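PDB 4UNM: secreted protein from Streptomyces lividans, which probably acts as a radical copper oxidase related to galactose oxidase and is required for glycan deposition at hyphal tips and for morphogenesis. Local coordinates for residues 416-421 with 468-473; 307-312 with 559-564. All blocks are in the same frame, centred on the assembly; numbering follows the deposited sequence. Where two conformers were deposited one is given.

Overall arrangement
Both contacts are buried near the middle of the single chain, their centres about 14 Å apart, and both reach the same copper ion. Along the sequence, contact 1 (416-421 with 468-473) is nested inside the long loop closed by contact 2 (307-312 with 559-564). Contact 1 joins the segments leading into strands 420-423 and 473-477, which belong to two four-stranded propeller sheets. Contact 2 brings the loop before strand 312-314 against the loop between strands 546-557 and 566-575, from the early set domain. Contact 1 supplies Tyr471 and His472 to the metal, contact 2 supplies His559, and Tyr259 completes the protein ligands. The copper site therefore needs the propeller and the C-terminal domain together.

Contact 1: residues 416-421 with 468-473; sequences TRYPQA and GRNYHS. With CU (copper (II) ion), chain C.
Tyr418 lies against the backbone of Asn470 and Tyr471. Tyr418 CB is 3.4 Å from Asn470 O. CG touches the carbonyl carbon of the same asparagine. CD2 is 3.5 Å from Asn470 CB. Tyr471 N lies over the centre of one face of the Tyr418 ring, and Arg417 CB covers the opposite face toward its rim. CE1 is 3.8 Å from Tyr471 CD1. Tyr471 CB stands over the face of the Tyr418 ring, a CH-pi contact 4.1 Å from its centroid. The two rings are oblique, with planes at 54°. At the tip, Tyr418 OH bonds to Arg439 N. These segments lead into adjacent blades of a Kelch-type beta-propeller, the fold that carries the copper site in the galactose oxidase family. Tyr471 OH and His472 NE2 bind the copper. Asn470 OD1 accepts a hydrogen bond from Tyr471 N. The Gln420 chain bends at chi2 (97°), which turns its amide to Arg469. In one of two deposited conformers, Arg469 NE donates to Gln420 OE1 at 3.3 Å, in the guanidinium plane but from above the amide plane. There, water 1 bridges Gln420 OE1 and Arg469 NH2, which also forms a salt bridge with Glu508. Gln420 NE2 bonds weakly to Arg469 O.

Contact 2: residues 307-312 with 559-564; sequences PTYPAL and HVTDVD. With CU (copper (II) ion), chain C.
Tyr309 to Leu312 and His559 to Val563 run side by side in nearly the same direction, 19° apart end to end, with Ala311 nearest Thr561 and Leu312 nearest Val563. No direct hydrogen bond joins the two segments. The main contact is between two rings. Tyr309 CE2 lies over one face of the His559 imidazole, 3.3 Å from His559 CG and offset toward the rim. The ring planes are at 38°, oblique to each other. Nearer the backbone, Tyr309 CD2 touches His559 CB at 3.5 Å. Tyr309 CG is anti to its own carbonyl carbon (chi1 -71°), which carries the ring across to the histidine. Tyr309 OH goes on to bond with Thr92 O. From the rim of the same imidazole, His559 NE2 binds the copper at 2.2 Å, so the tyrosine covers a face of a metal ligand and probably limits how the imidazole can tilt. The histidine comes from a loop of the C-terminal early set domain that enters the Kelch-type beta-propeller, as in galactose oxidase. Within this loop Thr561 OG1 donates to His559 O at 2.8 Å, tying the ligand residue to the next part of the segment. Water 3 donates to both Tyr309 O and Thr561 OG1 and so links the segments where they do not bond directly. Thr561 CG2 approaches the Tyr309 carbonyl only loosely. Farther along the segments, Val563 CG1 packs against Leu312 O at 3.2 Å. That oxygen accepts a hydrogen bond from Thr263 OG1, on strand 261-264, and the side chain of Val563 also touches Thr263.

Contact 1: residues 416-421 with 468-473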
loop_
_atom_site.group_PDB
_atom_site.type_symbol
_atom_site.label_atom_id
_atom_site.label_comp_id
_atom_site.label_asym_id
_atom_site.label_seq_id
_atom_site.Cartn_x
_atom_site.Cartn_y
_atom_site.Cartn_z
ATOM N N THR A 416 -4.054 -3.800 15.760
ATOM C CA THR A 416 -2.979 -4.105 14.834
ATOM C C THR A 416 -2.967 -3.110 13.681
ATOM O O THR A 416 -3.827 -3.189 12.810
ATOM C CB THR A 416 -3.194 -5.495 14.232
ATOM O OG1 THR A 416 -3.326 -6.467 15.283
ATOM C CG2 THR A 416 -2.018 -5.892 13.324
ATOM N N ARG A 417 -1.992 -2.213 13.685
ATOM C CA ARG A 417 -1.616 -1.477 12.494
ATOM C C ARG A 417 -0.747 -2.349 11.586
ATOM O O ARG A 417 -0.026 -3.208 12.042
ATOM C CB ARG A 417 -0.808 -0.259 12.882
ATOM C CG ARG A 417 -1.542 0.826 13.654
ATOM C CD ARG A 417 -0.463 1.882 13.960
ATOM N NE ARG A 417 -0.923 3.146 14.487
ATOM C CZ ARG A 417 -1.493 4.128 13.801
ATOM N NH1 ARG A 417 -1.753 4.008 12.486
ATOM N NH2 ARG A 417 -1.856 5.237 14.450
ATOM N N TYR A 418 -0.776 -2.062 10.284
ATOM C CA TYR A 418 0.160 -2.621 9.352
ATOM C C TYR A 418 0.086 -4.146 9.139
ATOM O O TYR A 418 1.069 -4.728 8.747
ATOM C CB TYR A 418 1.623 -2.268 9.664
ATOM C CG TYR A 418 1.914 -0.896 10.237
ATOM C CD1 TYR A 418 1.760 0.259 9.452
ATOM C CD2 TYR A 418 2.346 -0.743 11.560
ATOM C CE1 TYR A 418 2.029 1.501 9.963
ATOM C CE2 TYR A 418 2.609 0.502 12.076
ATOM C CZ TYR A 418 2.455 1.625 11.284
ATOM O OH TYR A 418 2.697 2.889 11.798
ATOM N N PRO A 419 -1.057 -4.790 9.363
ATOM C CA PRO A 419 -1.072 -6.219 9.143
ATOM C C PRO A 419 -0.759 -6.540 7.691
ATOM O O PRO A 419 -1.299 -5.911 6.778
ATOM C CB PRO A 419 -2.510 -6.619 9.482
ATOM C CG PRO A 419 -3.290 -5.421 9.204
ATOM C CD PRO A 419 -2.408 -4.253 9.558
ATOM N N GLN A 420 0.142 -7.478 7.471
ATOM C CA GLN A 420 0.318 -8.056 6.103
ATOM C C GLN A 420 -0.840 -8.986 5.777
ATOM O O GLN A 420 -1.379 -9.630 6.674
ATOM C CB GLN A 420 1.651 -8.820 6.025
ATOM C CG GLN A 420 2.860 -7.944 6.145
ATOM C CD GLN A 420 3.440 -7.898 7.567
ATOM O OE1 GLN A 420 3.927 -8.893 8.055
ATOM N NE2 GLN A 420 3.392 -6.742 8.214
ATOM N N ALA A 421 -1.273 -9.033 4.509
ATOM C CA ALA A 421 -2.391 -9.859 4.100
ATOM C C ALA A 421 -2.229 -10.276 2.648
ATOM O O ALA A 421 -2.245 -9.398 1.740
ATOM C CB ALA A 421 -3.718 -9.128 4.285
ATOM N N GLY A 468 9.568 -9.251 13.428
ATOM C CA GLY A 468 8.529 -8.246 13.561
ATOM C C GLY A 468 8.451 -7.335 12.324
ATOM O O GLY A 468 9.476 -6.925 11.762
ATOM N N ARG A 469 7.216 -7.018 11.937
ATOM C CA ARG A 469 6.970 -6.176 10.766
ATOM C C ARG A 469 5.838 -5.198 10.996
ATOM O O ARG A 469 4.674 -5.593 11.128
ATOM C CB ARG A 469 6.693 -7.017 9.536
ATOM C CG ARG A 469 7.956 -7.355 8.782
ATOM C CD ARG A 469 7.683 -8.371 7.693
ATOM N NE ARG A 469 7.107 -9.601 8.207
ATOM C CZ ARG A 469 7.807 -10.699 8.479
ATOM N NH1 ARG A 469 9.119 -10.726 8.289
ATOM N NH2 ARG A 469 7.195 -11.778 8.937
ATOM N N ASN A 470 6.216 -3.919 11.057
ATOM C CA ASN A 470 5.259 -2.834 11.236
ATOM C C ASN A 470 5.243 -1.943 9.993
ATOM O O ASN A 470 4.902 -2.446 8.890
ATOM C CB ASN A 470 5.406 -2.090 12.591
ATOM C CG ASN A 470 6.738 -1.381 12.787
ATOM O OD1 ASN A 470 6.913 -0.246 12.346
ATOM N ND2 ASN A 470 7.671 -2.014 13.547
ATOM N N TYR A 471 5.579 -0.671 10.150
ATOM C CA TYR A 471 5.586 0.280 9.061
ATOM C C TYR A 471 6.569 -0.155 7.980
ATOM O O TYR A 471 7.629 -0.730 8.275
ATOM C CB TYR A 471 5.953 1.666 9.630
ATOM C CG TYR A 471 5.938 2.819 8.649
ATOM C CD1 TYR A 471 4.810 3.105 7.889
ATOM C CD2 TYR A 471 7.061 3.650 8.511
ATOM C CE1 TYR A 471 4.819 4.180 6.995
ATOM C CE2 TYR A 471 7.067 4.691 7.634
ATOM C CZ TYR A 471 5.937 4.943 6.877
ATOM O OH TYR A 471 5.969 5.986 6.011
ATOM N N HIS A 472 6.251 0.129 6.722
ATOM C CA HIS A 472 7.159 -0.179 5.599
ATOM C C HIS A 472 7.474 -1.674 5.470
ATOM O O HIS A 472 8.668 -2.073 5.328
ATOM C CB HIS A 472 8.460 0.631 5.734
ATOM C CG HIS A 472 8.349 2.051 5.290
ATOM N ND1 HIS A 472 9.328 2.988 5.547
ATOM C CD2 HIS A 472 7.367 2.706 4.640
ATOM C CE1 HIS A 472 8.971 4.145 5.030
ATOM N NE2 HIS A 472 7.777 4.002 4.480
ATOM N N SER A 473 6.422 -2.494 5.549
ATOM C CA SER A 473 6.507 -3.923 5.340
ATOM C C SER A 473 5.568 -4.372 4.240
ATOM O O SER A 473 4.876 -3.574 3.650
ATOM C CB SER A 473 6.167 -4.691 6.621
ATOM O OG SER A 473 6.878 -4.142 7.730
HETATM CU CU CU C . 6.544 5.626 3.878
HETATM O O HOH W 1 4.298 -11.093 9.486
HETATM O O HOH W 2 8.362 7.147 4.468
#

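Contact 2: residues 307-312 with 559-564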
loop_
_atom_site.group_PDB
_atom_site.type_symbol
_atom_site.label_atom_id
_atom_site.label_comp_id
_atom_site.label_asym_id
_atom_site.label_seq_id
_atom_site.Cartn_x
_atom_site.Cartn_y
_atom_site.Cartn_z
ATOM N N PRO A 307 -7.232 10.786 0.792
ATOM C CA PRO A 307 -5.915 10.641 1.412
ATOM C C PRO A 307 -4.913 9.800 0.595
ATOM O O PRO A 307 -5.266 9.210 -0.449
ATOM C CB PRO A 307 -6.229 9.962 2.741
ATOM C CG PRO A 307 -7.533 9.283 2.549
ATOM C CD PRO A 307 -8.256 9.951 1.445
ATOM N N THR A 308 -3.682 9.730 1.084
ATOM C CA THR A 308 -2.613 8.996 0.389
ATOM C C THR A 308 -2.799 7.475 0.447
ATOM O O THR A 308 -3.507 6.948 1.297
ATOM C CB THR A 308 -1.214 9.337 0.964
ATOM O OG1 THR A 308 -1.123 8.851 2.278
ATOM C CG2 THR A 308 -0.907 10.799 0.911
ATOM N N TYR A 309 -2.160 6.775 -0.502
ATOM C CA TYR A 309 -2.347 5.306 -0.730
ATOM C C TYR A 309 -3.752 4.845 -0.473
ATOM O O TYR A 309 -3.971 3.894 0.308
ATOM C CB TYR A 309 -1.356 4.486 0.078
ATOM C CG TYR A 309 0.087 4.552 -0.390
ATOM C CD1 TYR A 309 0.415 4.338 -1.729
ATOM C CD2 TYR A 309 1.135 4.794 0.504
ATOM C CE1 TYR A 309 1.726 4.367 -2.149
ATOM C CE2 TYR A 309 2.466 4.825 0.088
ATOM C CZ TYR A 309 2.768 4.593 -1.248
ATOM O OH TYR A 309 4.089 4.598 -1.696
ATOM N N PRO A 310 -4.745 5.535 -1.069
ATOM C CA PRO A 310 -6.079 4.986 -0.888
ATOM C C PRO A 310 -6.217 3.597 -1.479
ATOM O O PRO A 310 -5.667 3.339 -2.555
ATOM C CB PRO A 310 -6.956 5.972 -1.631
ATOM C CG PRO A 310 -6.075 6.514 -2.711
ATOM C CD PRO A 310 -4.701 6.551 -2.121
ATOM N N ALA A 311 -6.949 2.717 -0.792
ATOM C CA ALA A 311 -7.163 1.381 -1.305
ATOM C C ALA A 311 -8.317 1.370 -2.281
ATOM O O ALA A 311 -9.454 1.352 -1.859
ATOM C CB ALA A 311 -7.370 0.388 -0.188
ATOM N N LEU A 312 -7.972 1.398 -3.562
ATOM C CA LEU A 312 -8.884 1.523 -4.699
ATOM C C LEU A 312 -8.822 0.301 -5.633
ATOM O O LEU A 312 -7.769 0.058 -6.271
ATOM C CB LEU A 312 -8.546 2.765 -5.522
ATOM C CG LEU A 312 -8.523 4.121 -4.775
ATOM C CD1 LEU A 312 -7.951 5.236 -5.639
ATOM C CD2 LEU A 312 -9.911 4.458 -4.277
ATOM N N HIS A 559 3.119 -0.140 1.960
ATOM C CA HIS A 559 2.339 0.661 2.898
ATOM C C HIS A 559 0.949 0.065 3.137
ATOM O O HIS A 559 -0.088 0.783 3.105
ATOM C CB HIS A 559 2.245 2.095 2.435
ATOM C CG HIS A 559 3.541 2.865 2.476
ATOM N ND1 HIS A 559 4.560 2.671 1.564
ATOM C CD2 HIS A 559 3.950 3.885 3.279
ATOM C CE1 HIS A 559 5.527 3.547 1.786
ATOM N NE2 HIS A 559 5.189 4.275 2.831
ATOM N N VAL A 560 0.944 -1.241 3.357
ATOM C CA VAL A 560 -0.229 -1.985 3.795
ATOM C C VAL A 560 -1.301 -1.964 2.693
ATOM O O VAL A 560 -2.481 -2.116 2.970
ATOM C CB VAL A 560 -0.854 -1.439 5.106
ATOM C CG1 VAL A 560 -1.567 -2.582 5.820
ATOM C CG2 VAL A 560 0.149 -0.748 6.021
ATOM N N THR A 561 -0.862 -1.791 1.431
ATOM C CA THR A 561 -1.731 -1.564 0.306
ATOM C C THR A 561 -1.285 -2.460 -0.892
ATOM O O THR A 561 -0.125 -2.474 -1.268
ATOM C CB THR A 561 -1.717 -0.070 -0.126
ATOM O OG1 THR A 561 -1.908 0.802 0.995
ATOM C CG2 THR A 561 -2.777 0.244 -1.159
ATOM N N ASP A 562 -2.228 -3.172 -1.507
ATOM C CA ASP A 562 -1.931 -4.026 -2.652
ATOM C C ASP A 562 -3.204 -4.100 -3.480
ATOM O O ASP A 562 -4.108 -4.860 -3.152
ATOM C CB ASP A 562 -1.437 -5.377 -2.153
ATOM C CG ASP A 562 -1.120 -6.371 -3.269
ATOM O OD1 ASP A 562 -1.395 -6.148 -4.488
ATOM O OD2 ASP A 562 -0.618 -7.451 -2.845
ATOM N N VAL A 563 -3.308 -3.253 -4.512
ATOM C CA VAL A 563 -4.520 -3.240 -5.345
ATOM C C VAL A 563 -4.389 -4.216 -6.524
ATOM O O VAL A 563 -5.326 -4.392 -7.307
ATOM C CB VAL A 563 -4.879 -1.799 -5.812
ATOM C CG1 VAL A 563 -5.173 -0.894 -4.621
ATOM C CG2 VAL A 563 -3.786 -1.188 -6.676
ATOM N N ASP A 564 -3.243 -4.887 -6.617
ATOM C CA ASP A 564 -2.998 -5.840 -7.683
ATOM C C ASP A 564 -3.546 -7.250 -7.396
ATOM O O ASP A 564 -4.173 -7.863 -8.279
ATOM C CB ASP A 564 -1.493 -5.952 -7.998
ATOM C CG ASP A 564 -0.972 -4.800 -8.854
ATOM O OD1 ASP A 564 -1.078 -3.614 -8.432
ATOM O OD2 ASP A 564 -0.403 -5.091 -9.942
HETATM CU CU CU C . 6.544 5.626 3.878
HETATM O O HOH W 3 -4.337 1.550 1.979
HETATM O O HOH W 2 8.362 7.147 4.468
#